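Local structure of RND efflux system, outer membrane lipoprotein, NodT family (Burkholderia mallei, 6U94) at residues 380-385 against 449-454; 50-55 against 268-273; 390-395 against 439-444. The protein probably serves as the outer membrane channel component of an RND efflux system, carrying substrates out of the cell as a lipoprotein of the outer membrane factor family. All coordinates share one frame; numbering follows the deposited sequence.

Interaction 1 of 3, residues 380-385 against 449-454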
ATOM      1  N   ASP A 380       0.461  -7.453 -10.554  1.00 58.02           N
ATOM      2  CA  ASP A 380       1.306  -7.714  -9.393  1.00 56.01           C
ATOM      3  C   ASP A 380       0.670  -7.192  -8.110  1.00 58.79           C
ATOM      4  O   ASP A 380       0.754  -7.844  -7.062  1.00 61.20           O
ATOM      5  CB  ASP A 380       2.689  -7.094  -9.600  1.00 52.62           C
ATOM      6  CG  ASP A 380       3.557  -7.908 -10.540  1.00 59.03           C
ATOM      7  OD1 ASP A 380       3.067  -8.923 -11.079  1.00 60.75           O
ATOM      8  OD2 ASP A 380       4.733  -7.536 -10.738  1.00 61.31           O
ATOM      9  N   ASN A 381       0.033  -6.022  -8.166  1.00 54.39           N
ATOM     10  CA  ASN A 381      -0.587  -5.482  -6.963  1.00 56.80           C
ATOM     11  C   ASN A 381      -1.859  -6.236  -6.598  1.00 56.25           C
ATOM     12  O   ASN A 381      -2.214  -6.309  -5.417  1.00 57.06           O
ATOM     13  CB  ASN A 381      -0.881  -3.994  -7.136  1.00 54.06           C
ATOM     14  CG  ASN A 381       0.348  -3.130  -6.920  1.00 65.75           C
ATOM     15  OD1 ASN A 381       0.740  -2.865  -5.785  1.00 67.61           O
ATOM     16  ND2 ASN A 381       0.955  -2.676  -8.013  1.00 75.40           N
ATOM     17  N   LEU A 382      -2.560  -6.789  -7.590  1.00 53.72           N
ATOM     18  CA  LEU A 382      -3.722  -7.618  -7.297  1.00 56.49           C
ATOM     19  C   LEU A 382      -3.305  -8.924  -6.634  1.00 58.11           C
ATOM     20  O   LEU A 382      -3.962  -9.390  -5.695  1.00 60.04           O
ATOM     21  CB  LEU A 382      -4.505  -7.893  -8.580  1.00 58.91           C
ATOM     22  CG  LEU A 382      -5.354  -6.759  -9.154  1.00 56.46           C
ATOM     23  CD1 LEU A 382      -5.590  -7.000 -10.636  1.00 52.04           C
ATOM     24  CD2 LEU A 382      -6.678  -6.670  -8.413  1.00 55.55           C
ATOM     25  N   ALA A 383      -2.213  -9.530  -7.110  1.00 58.48           N
ATOM     26  CA  ALA A 383      -1.708 -10.744  -6.479  1.00 58.41           C
ATOM     27  C   ALA A 383      -1.155 -10.447  -5.094  1.00 60.82           C
ATOM     28  O   ALA A 383      -1.373 -11.220  -4.154  1.00 60.94           O
ATOM     29  CB  ALA A 383      -0.636 -11.390  -7.355  1.00 55.69           C
ATOM     30  N   ALA A 384      -0.442  -9.327  -4.948  1.00 59.48           N
ATOM     31  CA  ALA A 384       0.065  -8.929  -3.639  1.00 56.06           C
ATOM     32  C   ALA A 384      -1.066  -8.816  -2.627  1.00 59.44           C
ATOM     33  O   ALA A 384      -0.944  -9.282  -1.489  1.00 58.14           O
ATOM     34  CB  ALA A 384       0.819  -7.606  -3.746  1.00 53.93           C
ATOM     35  N   ARG A 385      -2.181  -8.200  -3.029  1.00 58.19           N
ATOM     36  CA  ARG A 385      -3.315  -8.082  -2.122  1.00 54.46           C
ATOM     37  C   ARG A 385      -3.877  -9.449  -1.763  1.00 52.99           C
ATOM     38  O   ARG A 385      -4.205  -9.704  -0.599  1.00 57.90           O
ATOM     39  CB  ARG A 385      -4.411  -7.218  -2.735  1.00 50.42           C
ATOM     40  CG  ARG A 385      -5.462  -6.832  -1.711  1.00 55.43           C
ATOM     41  CD  ARG A 385      -6.847  -6.737  -2.302  1.00 59.46           C
ATOM     42  NE  ARG A 385      -7.838  -6.554  -1.247  1.00 63.54           N
ATOM     43  CZ  ARG A 385      -9.078  -6.125  -1.450  1.00 70.68           C
ATOM     44  NH1 ARG A 385      -9.486  -5.821  -2.675  1.00 72.76           N
ATOM     45  NH2 ARG A 385      -9.908  -5.994  -0.424  1.00 72.40           N
ATOM     46  N   VAL A 449      -4.424   0.900  -1.930  1.00 58.95           N
ATOM     47  CA  VAL A 449      -4.031   2.266  -2.254  1.00 58.61           C
ATOM     48  C   VAL A 449      -3.078   2.274  -3.441  1.00 62.34           C
ATOM     49  O   VAL A 449      -3.204   3.103  -4.352  1.00 58.99           O
ATOM     50  CB  VAL A 449      -3.410   2.942  -1.019  1.00 56.51           C
ATOM     51  CG1 VAL A 449      -2.684   4.225  -1.416  1.00 56.45           C
ATOM     52  CG2 VAL A 449      -4.485   3.230   0.017  1.00 53.03           C
ATOM     53  N   THR A 450      -2.122   1.343  -3.461  1.00 59.62           N
ATOM     54  CA  THR A 450      -1.178   1.276  -4.570  1.00 58.98           C
ATOM     55  C   THR A 450      -1.872   0.880  -5.868  1.00 62.07           C
ATOM     56  O   THR A 450      -1.527   1.385  -6.943  1.00 62.28           O
ATOM     57  CB  THR A 450      -0.053   0.297  -4.246  1.00 58.46           C
ATOM     58  OG1 THR A 450       0.498   0.617  -2.964  1.00 62.89           O
ATOM     59  CG2 THR A 450       1.045   0.385  -5.295  1.00 59.63           C
ATOM     60  N   LEU A 451      -2.856  -0.019  -5.790  1.00 57.31           N
ATOM     61  CA  LEU A 451      -3.616  -0.373  -6.981  1.00 54.65           C
ATOM     62  C   LEU A 451      -4.450   0.800  -7.485  1.00 58.15           C
ATOM     63  O   LEU A 451      -4.653   0.940  -8.698  1.00 63.45           O
ATOM     64  CB  LEU A 451      -4.506  -1.581  -6.697  1.00 57.56           C
ATOM     65  CG  LEU A 451      -5.349  -2.095  -7.868  1.00 58.10           C
ATOM     66  CD1 LEU A 451      -4.471  -2.462  -9.060  1.00 52.03           C
ATOM     67  CD2 LEU A 451      -6.199  -3.277  -7.430  1.00 52.10           C
ATOM     68  N   TYR A 452      -4.942   1.649  -6.578  1.00 53.27           N
ATOM     69  CA  TYR A 452      -5.614   2.873  -7.005  1.00 57.41           C
ATOM     70  C   TYR A 452      -4.706   3.725  -7.886  1.00 57.05           C
ATOM     71  O   TYR A 452      -5.183   4.381  -8.819  1.00 55.82           O
ATOM     72  CB  TYR A 452      -6.073   3.678  -5.786  1.00 59.25           C
ATOM     73  CG  TYR A 452      -6.386   5.126  -6.108  1.00 61.89           C
ATOM     74  CD1 TYR A 452      -5.424   6.119  -5.955  1.00 66.29           C
ATOM     75  CD2 TYR A 452      -7.642   5.500  -6.569  1.00 64.21           C
ATOM     76  CE1 TYR A 452      -5.705   7.443  -6.257  1.00 69.08           C
ATOM     77  CE2 TYR A 452      -7.933   6.817  -6.869  1.00 66.18           C
ATOM     78  CZ  TYR A 452      -6.961   7.786  -6.712  1.00 69.18           C
ATOM     79  OH  TYR A 452      -7.242   9.101  -7.006  1.00 70.13           O
ATOM     80  N   LYS A 453      -3.403   3.736  -7.599  1.00 57.62           N
ATOM     81  CA  LYS A 453      -2.456   4.504  -8.399  1.00 52.17           C
ATOM     82  C   LYS A 453      -2.148   3.815  -9.724  1.00 58.44           C
ATOM     83  O   LYS A 453      -2.181   4.450 -10.784  1.00 63.41           O
ATOM     84  CB  LYS A 453      -1.169   4.727  -7.609  1.00 47.73           C
ATOM     85  CG  LYS A 453      -1.361   5.536  -6.346  1.00 49.78           C
ATOM     86  CD  LYS A 453      -0.034   6.076  -5.858  1.00 49.78           C
ATOM     87  CE  LYS A 453       0.747   5.020  -5.092  1.00 46.74           C
ATOM     88  NZ  LYS A 453       2.002   5.588  -4.520  1.00 51.06           N
ATOM     89  N   ALA A 454      -1.851   2.513  -9.680  1.00 58.38           N
ATOM     90  CA  ALA A 454      -1.466   1.783 -10.884  1.00 53.97           C
ATOM     91  C   ALA A 454      -2.563   1.783 -11.942  1.00 52.26           C
ATOM     92  O   ALA A 454      -2.267   1.581 -13.124  1.00 51.89           O
ATOM     93  CB  ALA A 454      -1.080   0.344 -10.529  1.00 47.56           C
TER
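The antiparallel pair formed by helices 362-415 and 421-454, part of the long helical framework of the outer membrane factor family, is joined here by N381 and L382 on the first helix and T450, L451 and A454 on the second. The short segments run at 166° to each other, with their axes 9.5 Å apart at the closest approach, and the backbones are nearest where N381 faces L451. No hydrogen bond spans the interface, which is held by packing of side chains that keep their polar ends within their own helices.

N381 supplies the clearest case. Its amide is carried out toward the other helix and crosses the side chain of T450 at about a right angle, so that OD1 of N381 lies 3.3 Å from the methyl CG2 of T450. The nitrogen of the same amide is bonded to the carbonyl oxygen of E377, one turn back, which helps to hold the amide's rotation. T450 behaves alike: OG1, beside its backbone N at a chi1 of -51°, turns back to the carbonyl of T446, and CG2 is left as the part presented to N381.

Beside this contact lies an apolar pair. L382 and L451 both start out across the line of approach, yet their ends converge, and the methyls CD2 of L382 and CD2 of L451 meet at 3.6 Å. L451 reaches the partner with CG anti to its backbone N (chi1 -179°), and its side chain also packs against V378 of helix 362-415 and F270 of a neighbouring loop. One turn beyond T450, the contact ends in a looser approach, with CB of A454 4.4 Å from ND2 of N381.

Interaction 2 of 3, residues 50-55 against 268-273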
ATOM      1  N   ARG A  50     -13.001  10.251  -4.464  1.00 83.25           N
ATOM      2  CA  ARG A  50     -14.045  10.130  -3.454  1.00 86.11           C
ATOM      3  C   ARG A  50     -14.786   8.803  -3.543  1.00 87.12           C
ATOM      4  O   ARG A  50     -15.361   8.365  -2.541  1.00 92.12           O
ATOM      5  CB  ARG A  50     -15.033  11.294  -3.562  1.00 93.22           C
ATOM      6  CG  ARG A  50     -14.466  12.641  -3.119  1.00 99.76           C
ATOM      7  CD  ARG A  50     -15.547  13.720  -3.069  1.00107.58           C
ATOM      8  NE  ARG A  50     -15.688  14.300  -1.734  1.00112.44           N
ATOM      9  CZ  ARG A  50     -15.116  15.436  -1.347  1.00114.66           C
ATOM     10  NH1 ARG A  50     -14.363  16.126  -2.192  1.00114.70           N
ATOM     11  NH2 ARG A  50     -15.300  15.885  -0.111  1.00115.98           N
ATOM     12  N   ASN A  51     -14.797   8.155  -4.711  1.00 81.29           N
ATOM     13  CA  ASN A  51     -15.432   6.847  -4.775  0.60 78.96           C
ATOM     14  C   ASN A  51     -14.569   5.757  -4.154  1.00 77.43           C
ATOM     15  O   ASN A  51     -15.103   4.712  -3.770  1.00 79.37           O
ATOM     16  CB  ASN A  51     -15.787   6.486  -6.220  0.60 77.73           C
ATOM     17  CG  ASN A  51     -14.649   6.741  -7.185  0.60 75.36           C
ATOM     18  OD1 ASN A  51     -13.493   6.883  -6.784  0.60 75.45           O
ATOM     19  ND2 ASN A  51     -14.973   6.796  -8.472  0.60 73.26           N
ATOM     20  N   PHE A  52     -13.264   5.985  -4.020  1.00 75.16           N
ATOM     21  CA  PHE A  52     -12.358   5.003  -3.440  1.00 66.84           C
ATOM     22  C   PHE A  52     -12.152   5.235  -1.946  1.00 72.05           C
ATOM     23  O   PHE A  52     -12.248   4.297  -1.149  1.00 70.24           O
ATOM     24  CB  PHE A  52     -11.020   5.032  -4.183  1.00 59.21           C
ATOM     25  CG  PHE A  52      -9.969   4.146  -3.586  1.00 57.69           C
ATOM     26  CD1 PHE A  52     -10.171   2.777  -3.480  1.00 56.78           C
ATOM     27  CD2 PHE A  52      -8.769   4.677  -3.148  1.00 56.39           C
ATOM     28  CE1 PHE A  52      -9.195   1.958  -2.934  1.00 55.11           C
ATOM     29  CE2 PHE A  52      -7.791   3.865  -2.600  1.00 54.48           C
ATOM     30  CZ  PHE A  52      -8.007   2.502  -2.496  1.00 54.89           C
ATOM     31  N   LEU A  53     -11.870   6.475  -1.555  1.00 72.38           N
ATOM     32  CA  LEU A  53     -11.718   6.822  -0.144  1.00 75.80           C
ATOM     33  C   LEU A  53     -13.104   7.100   0.423  1.00 82.38           C
ATOM     34  O   LEU A  53     -13.682   8.165   0.191  1.00 86.34           O
ATOM     35  CB  LEU A  53     -10.792   8.022   0.016  1.00 72.07           C
ATOM     36  CG  LEU A  53      -9.430   7.867  -0.664  1.00 67.12           C
ATOM     37  CD1 LEU A  53      -8.526   9.035  -0.331  1.00 64.93           C
ATOM     38  CD2 LEU A  53      -8.777   6.558  -0.262  1.00 61.49           C
ATOM     39  N   ALA A  54     -13.644   6.135   1.168  1.00 81.82           N
ATOM     40  CA  ALA A  54     -15.017   6.219   1.652  1.00 82.94           C
ATOM     41  C   ALA A  54     -15.139   6.901   3.006  1.00 84.50           C
ATOM     42  O   ALA A  54     -16.180   7.504   3.292  1.00 86.22           O
ATOM     43  CB  ALA A  54     -15.632   4.820   1.733  1.00 80.04           C
ATOM     44  N   ASP A  55     -14.107   6.823   3.845  1.00 85.00           N
ATOM     45  CA  ASP A  55     -14.187   7.389   5.187  1.00 86.76           C
ATOM     46  C   ASP A  55     -14.269   8.910   5.121  1.00 90.17           C
ATOM     47  O   ASP A  55     -13.484   9.556   4.419  1.00 89.09           O
ATOM     48  CB  ASP A  55     -12.981   6.954   6.016  1.00 84.53           C
ATOM     49  CG  ASP A  55     -13.084   7.384   7.463  1.00 84.53           C
ATOM     50  OD1 ASP A  55     -14.056   6.979   8.135  1.00 86.16           O
ATOM     51  OD2 ASP A  55     -12.192   8.121   7.929  1.00 85.44           O
ATOM     52  N   ALA A 268     -13.246   1.799  -0.261  1.00 68.08           N
ATOM     53  CA  ALA A 268     -14.247   1.067  -1.015  1.00 66.97           C
ATOM     54  C   ALA A 268     -13.580  -0.038  -1.822  1.00 69.79           C
ATOM     55  O   ALA A 268     -12.436   0.093  -2.269  1.00 68.17           O
ATOM     56  CB  ALA A 268     -15.022   2.007  -1.941  1.00 65.19           C
ATOM     57  N   GLU A 269     -14.301  -1.141  -1.992  1.00 69.33           N
ATOM     58  CA  GLU A 269     -13.780  -2.253  -2.769  1.00 70.14           C
ATOM     59  C   GLU A 269     -13.791  -1.916  -4.256  1.00 71.03           C
ATOM     60  O   GLU A 269     -14.655  -1.186  -4.747  1.00 71.95           O
ATOM     61  CB  GLU A 269     -14.598  -3.518  -2.506  1.00 76.94           C
ATOM     62  CG  GLU A 269     -14.015  -4.780  -3.120  1.00 78.81           C
ATOM     63  CD  GLU A 269     -12.566  -4.995  -2.735  1.00 77.20           C
ATOM     64  OE1 GLU A 269     -11.672  -4.587  -3.511  1.00 75.80           O
ATOM     65  OE2 GLU A 269     -12.320  -5.563  -1.649  1.00 74.60           O
ATOM     66  N   PHE A 270     -12.807  -2.448  -4.969  1.00 70.36           N
ATOM     67  CA  PHE A 270     -12.727  -2.223  -6.402  1.00 63.05           C
ATOM     68  C   PHE A 270     -13.908  -2.894  -7.098  1.00 67.65           C
ATOM     69  O   PHE A 270     -14.209  -4.062  -6.810  1.00 70.52           O
ATOM     70  CB  PHE A 270     -11.410  -2.759  -6.954  1.00 54.82           C
ATOM     71  CG  PHE A 270     -10.207  -2.011  -6.464  1.00 55.49           C
ATOM     72  CD1 PHE A 270      -9.865  -0.781  -7.016  1.00 56.12           C
ATOM     73  CD2 PHE A 270      -9.417  -2.531  -5.456  1.00 56.13           C
ATOM     74  CE1 PHE A 270      -8.755  -0.087  -6.563  1.00 56.08           C
ATOM     75  CE2 PHE A 270      -8.308  -1.847  -5.001  1.00 58.39           C
ATOM     76  CZ  PHE A 270      -7.973  -0.621  -5.555  1.00 56.34           C
ATOM     77  N   PRO A 271     -14.605  -2.197  -7.993  1.00 68.46           N
ATOM     78  CA  PRO A 271     -15.737  -2.815  -8.688  1.00 72.05           C
ATOM     79  C   PRO A 271     -15.283  -3.981  -9.554  1.00 71.37           C
ATOM     80  O   PRO A 271     -14.123  -4.083  -9.959  1.00 72.09           O
ATOM     81  CB  PRO A 271     -16.300  -1.672  -9.546  1.00 72.82           C
ATOM     82  CG  PRO A 271     -15.768  -0.420  -8.924  1.00 69.65           C
ATOM     83  CD  PRO A 271     -14.426  -0.787  -8.372  1.00 67.36           C
ATOM     84  N   ALA A 272     -16.223  -4.877  -9.834  1.00 72.00           N
ATOM     85  CA  ALA A 272     -15.944  -5.978 -10.742  1.00 66.83           C
ATOM     86  C   ALA A 272     -15.959  -5.489 -12.184  1.00 65.38           C
ATOM     87  O   ALA A 272     -16.808  -4.682 -12.572  1.00 64.92           O
ATOM     88  CB  ALA A 272     -16.970  -7.096 -10.552  1.00 61.61           C
ATOM     89  N   GLY A 273     -15.006  -5.974 -12.976  1.00 65.94           N
ATOM     90  CA  GLY A 273     -14.995  -5.691 -14.398  1.00 63.47           C
ATOM     91  C   GLY A 273     -14.444  -4.339 -14.797  1.00 67.07           C
ATOM     92  O   GLY A 273     -14.949  -3.733 -15.747  1.00 67.26           O
TER
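The rings of F52 and F270 lie near parallel but offset, on two loops that meet in the helical outer membrane factor fold: the N-terminal loop leading into the N-cap of helix 56-67, and loop 268-273, which runs on toward helix 283-294. Their planes are inclined by only 25°, but the rings are slid so far apart, with centroids separated by 5.5 Å, that they barely overlap. The pair therefore touches at its corners, CE1 of F52 lying 3.9 Å from CZ of F270, each atom approaching the other ring obliquely. A chi1 of 175° places CE1 and CD1 of F52 beside A268 and F270, and CD1 of F52 comes within 3.7 Å of the carbonyl oxygen of A268.

The ring of Y452 of helix 421-454 meets that of F52 with the planes nearly parallel, while L451 of that helix packs on F270; the two loops are thereby laid against one helix. A backbone hydrogen bond ties the loops directly, from the N of A268 to the O of F52 at 2.8 Å, and is continued by backbone bonds of A54 and D55 with L266. The CB of A268 rests 3.3 Å from the O of N51.

The backbone N of F270 is hydrogen-bonded at 2.8 Å to OE1 of E269, which also forms a salt bridge with R385; the donor meets OE1 on the anti side, 26° out of the carboxylate plane.

Interaction 3 of 3, residues 390-395 against 439-444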
ATOM      1  N   ARG A 390      -4.757 -13.597   2.316  1.00 62.85           N
ATOM      2  CA  ARG A 390      -4.499 -14.967   2.743  1.00 71.70           C
ATOM      3  C   ARG A 390      -3.771 -14.992   4.080  1.00 70.27           C
ATOM      4  O   ARG A 390      -4.115 -15.779   4.970  1.00 66.91           O
ATOM      5  CB  ARG A 390      -3.683 -15.702   1.679  1.00 76.16           C
ATOM      6  CG  ARG A 390      -4.438 -16.785   0.932  1.00 80.41           C
ATOM      7  CD  ARG A 390      -3.891 -16.938  -0.476  1.00 84.64           C
ATOM      8  NE  ARG A 390      -2.433 -17.000  -0.490  1.00 88.51           N
ATOM      9  CZ  ARG A 390      -1.680 -16.604  -1.511  1.00 90.13           C
ATOM     10  NH1 ARG A 390      -2.247 -16.109  -2.604  1.00 79.84           N
ATOM     11  NH2 ARG A 390      -0.359 -16.694  -1.437  1.00 95.26           N
ATOM     12  N   GLU A 391      -2.766 -14.128   4.242  1.00 67.32           N
ATOM     13  CA  GLU A 391      -2.007 -14.093   5.488  1.00 68.78           C
ATOM     14  C   GLU A 391      -2.868 -13.636   6.658  1.00 70.23           C
ATOM     15  O   GLU A 391      -2.685 -14.106   7.790  1.00 72.96           O
ATOM     16  CB  GLU A 391      -0.789 -13.188   5.337  1.00 70.41           C
ATOM     17  CG  GLU A 391       0.439 -13.902   4.801  1.00 81.11           C
ATOM     18  CD  GLU A 391       0.892 -15.032   5.709  1.00 92.28           C
ATOM     19  OE1 GLU A 391       0.805 -14.877   6.948  1.00 96.53           O
ATOM     20  OE2 GLU A 391       1.334 -16.077   5.187  1.00 96.95           O
ATOM     21  N   VAL A 392      -3.804 -12.718   6.410  1.00 61.13           N
ATOM     22  CA  VAL A 392      -4.702 -12.267   7.470  1.00 59.02           C
ATOM     23  C   VAL A 392      -5.535 -13.434   7.995  1.00 61.05           C
ATOM     24  O   VAL A 392      -5.641 -13.648   9.209  1.00 59.77           O
ATOM     25  CB  VAL A 392      -5.596 -11.121   6.961  1.00 55.42           C
ATOM     26  CG1 VAL A 392      -6.700 -10.822   7.958  1.00 54.16           C
ATOM     27  CG2 VAL A 392      -4.764  -9.871   6.703  1.00 45.94           C
ATOM     28  N   LYS A 393      -6.133 -14.210   7.086  1.00 62.65           N
ATOM     29  CA  LYS A 393      -6.962 -15.339   7.506  1.00 73.08           C
ATOM     30  C   LYS A 393      -6.132 -16.408   8.206  1.00 74.39           C
ATOM     31  O   LYS A 393      -6.589 -17.015   9.181  1.00 81.20           O
ATOM     32  CB  LYS A 393      -7.699 -15.924   6.301  1.00 76.99           C
ATOM     33  CG  LYS A 393      -8.824 -15.037   5.794  1.00 83.88           C
ATOM     34  CD  LYS A 393      -9.234 -15.411   4.381  1.00 91.08           C
ATOM     35  CE  LYS A 393     -10.325 -14.491   3.851  1.00 94.67           C
ATOM     36  NZ  LYS A 393     -11.645 -14.757   4.488  1.00 97.95           N
ATOM     37  N   ALA A 394      -4.912 -16.651   7.725  1.00 71.20           N
ATOM     38  CA  ALA A 394      -4.037 -17.604   8.398  1.00 67.91           C
ATOM     39  C   ALA A 394      -3.661 -17.114   9.790  1.00 72.03           C
ATOM     40  O   ALA A 394      -3.662 -17.891  10.753  1.00 76.73           O
ATOM     41  CB  ALA A 394      -2.785 -17.853   7.560  1.00 62.80           C
ATOM     42  N   GLN A 395      -3.346 -15.824   9.915  1.00 67.41           N
ATOM     43  CA  GLN A 395      -2.978 -15.276  11.213  1.00 67.41           C
ATOM     44  C   GLN A 395      -4.153 -15.300  12.183  1.00 68.36           C
ATOM     45  O   GLN A 395      -3.952 -15.433  13.394  1.00 70.32           O
ATOM     46  CB  GLN A 395      -2.449 -13.850  11.046  1.00 67.01           C
ATOM     47  CG  GLN A 395      -1.584 -13.358  12.192  1.00 69.67           C
ATOM     48  CD  GLN A 395      -0.221 -14.030  12.233  1.00 71.90           C
ATOM     49  OE1 GLN A 395       0.466 -13.998  13.254  1.00 75.24           O
ATOM     50  NE2 GLN A 395       0.181 -14.632  11.118  1.00 69.72           N
ATOM     51  N   THR A 439      -0.484  -5.622  11.235  1.00 66.24           N
ATOM     52  CA  THR A 439       0.415  -5.254  10.144  1.00 70.04           C
ATOM     53  C   THR A 439      -0.024  -5.884   8.827  1.00 67.72           C
ATOM     54  O   THR A 439       0.087  -5.259   7.766  1.00 75.32           O
ATOM     55  CB  THR A 439       1.848  -5.667  10.477  1.00 78.40           C
ATOM     56  OG1 THR A 439       1.985  -7.083  10.321  1.00 91.16           O
ATOM     57  CG2 THR A 439       2.195  -5.291  11.911  1.00 77.36           C
ATOM     58  N   TYR A 440      -0.524  -7.121   8.875  1.00 60.89           N
ATOM     59  CA  TYR A 440      -1.014  -7.770   7.664  1.00 61.53           C
ATOM     60  C   TYR A 440      -2.299  -7.127   7.158  1.00 59.30           C
ATOM     61  O   TYR A 440      -2.532  -7.084   5.944  1.00 56.18           O
ATOM     62  CB  TYR A 440      -1.245  -9.260   7.915  1.00 68.25           C
ATOM     63  CG  TYR A 440       0.009 -10.106   7.942  1.00 77.69           C
ATOM     64  CD1 TYR A 440       1.124  -9.762   7.190  1.00 77.72           C
ATOM     65  CD2 TYR A 440       0.072 -11.260   8.719  1.00 86.39           C
ATOM     66  CE1 TYR A 440       2.269 -10.542   7.212  1.00 84.54           C
ATOM     67  CE2 TYR A 440       1.208 -12.044   8.747  1.00 90.78           C
ATOM     68  CZ  TYR A 440       2.303 -11.681   7.993  1.00 94.15           C
ATOM     69  OH  TYR A 440       3.434 -12.465   8.024  1.00102.83           O
ATOM     70  N   LYS A 441      -3.152  -6.647   8.066  1.00 58.27           N
ATOM     71  CA  LYS A 441      -4.345  -5.929   7.633  1.00 57.26           C
ATOM     72  C   LYS A 441      -3.973  -4.613   6.961  1.00 54.17           C
ATOM     73  O   LYS A 441      -4.559  -4.245   5.936  1.00 53.77           O
ATOM     74  CB  LYS A 441      -5.276  -5.681   8.820  1.00 62.03           C
ATOM     75  CG  LYS A 441      -5.995  -6.921   9.332  1.00 69.69           C
ATOM     76  CD  LYS A 441      -6.935  -6.573  10.474  1.00 73.50           C
ATOM     77  CE  LYS A 441      -7.802  -7.761  10.857  1.00 78.83           C
ATOM     78  NZ  LYS A 441      -8.797  -7.407  11.907  1.00 82.53           N
ATOM     79  N   LEU A 442      -2.995  -3.897   7.522  1.00 53.40           N
ATOM     80  CA  LEU A 442      -2.575  -2.627   6.941  1.00 61.19           C
ATOM     81  C   LEU A 442      -1.946  -2.831   5.570  1.00 61.72           C
ATOM     82  O   LEU A 442      -2.184  -2.042   4.650  1.00 65.09           O
ATOM     83  CB  LEU A 442      -1.602  -1.920   7.881  1.00 62.19           C
ATOM     84  CG  LEU A 442      -0.957  -0.639   7.344  1.00 62.90           C
ATOM     85  CD1 LEU A 442      -2.016   0.382   6.956  1.00 62.64           C
ATOM     86  CD2 LEU A 442      -0.016  -0.061   8.377  1.00 62.14           C
ATOM     87  N   ALA A 443      -1.149  -3.890   5.412  1.00 61.02           N
ATOM     88  CA  ALA A 443      -0.550  -4.174   4.113  1.00 56.11           C
ATOM     89  C   ALA A 443      -1.620  -4.404   3.055  1.00 60.95           C
ATOM     90  O   ALA A 443      -1.470  -3.970   1.905  1.00 54.91           O
ATOM     91  CB  ALA A 443       0.379  -5.383   4.218  1.00 51.53           C
ATOM     92  N   GLY A 444      -2.708  -5.086   3.423  1.00 58.18           N
ATOM     93  CA  GLY A 444      -3.811  -5.253   2.491  1.00 56.26           C
ATOM     94  C   GLY A 444      -4.430  -3.930   2.082  1.00 63.34           C
ATOM     95  O   GLY A 444      -4.742  -3.715   0.907  1.00 66.84           O
TER
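Y440, which gives up more surface to this contact than any other residue, takes CB of E391 over one face of its ring in a CH-pi contact. CB of E391 stands 4.0 Å from the ring centroid, only 10° off the normal, and so sits squarely over that face. Beyond CB the bend of the glutamate chain at chi2 carries OE1 of E391 down beyond the rim, on the same side as CB, 3.4 Å from CE2 of Y440. The carboxylate and ring planes are 57° apart, so the two flat groups do not stack. The amide of Q395, whose orientation is uncertain, ends near the ring on the CE2 side.

Next to the ring, V392 packs between Y440 and K441. Its CG2 methyl lies 3.8 Å from CB of Y440 and 3.7 Å from the carbonyl oxygen of Y440, pressing on the backbone as well as on the side chain. The same methyl is 4.1 Å from CG of K441, whose extended chain crosses V392 at about a right angle and carries its aliphatic base past the valine.

Farther out, V392 and Q395 both rest on L437, and Q395 also on A433 and L436, which continue the same helix face. K441 packs against E396, and L442, turned from the interface, touches L175, T176 and A179 of helix 156-203. The segment axes approach to 9.0 Å and cross at -160°. Such close, nearly antiparallel side-by-side packing is characteristic of the long helices that form the alpha-helical part of the outer membrane factor fold.

Overall arrangement
Interactions 1 and 3 are two stations along the same pair of helices, 362-415 and 421-454: their centres lie 15 Å apart, and interaction 3 is nested within the chain loop that interaction 1 closes. They meet where CG of R385 lies 4.1 Å from the carbonyl O of G444. Interaction 2 is bound to the first of these stations. NH1 of R385 forms a 2.6 Å salt bridge with OE1 of E269, CD2 of L451 packs 3.5 Å from CE2 of F270, and CB of Y452 lies 3.6 Å from CE2 of F52. Interactions 2 and 3 do not touch, their nearest atoms being about 7 Å apart; interaction 2 meets the helix pair at the interaction 1 end.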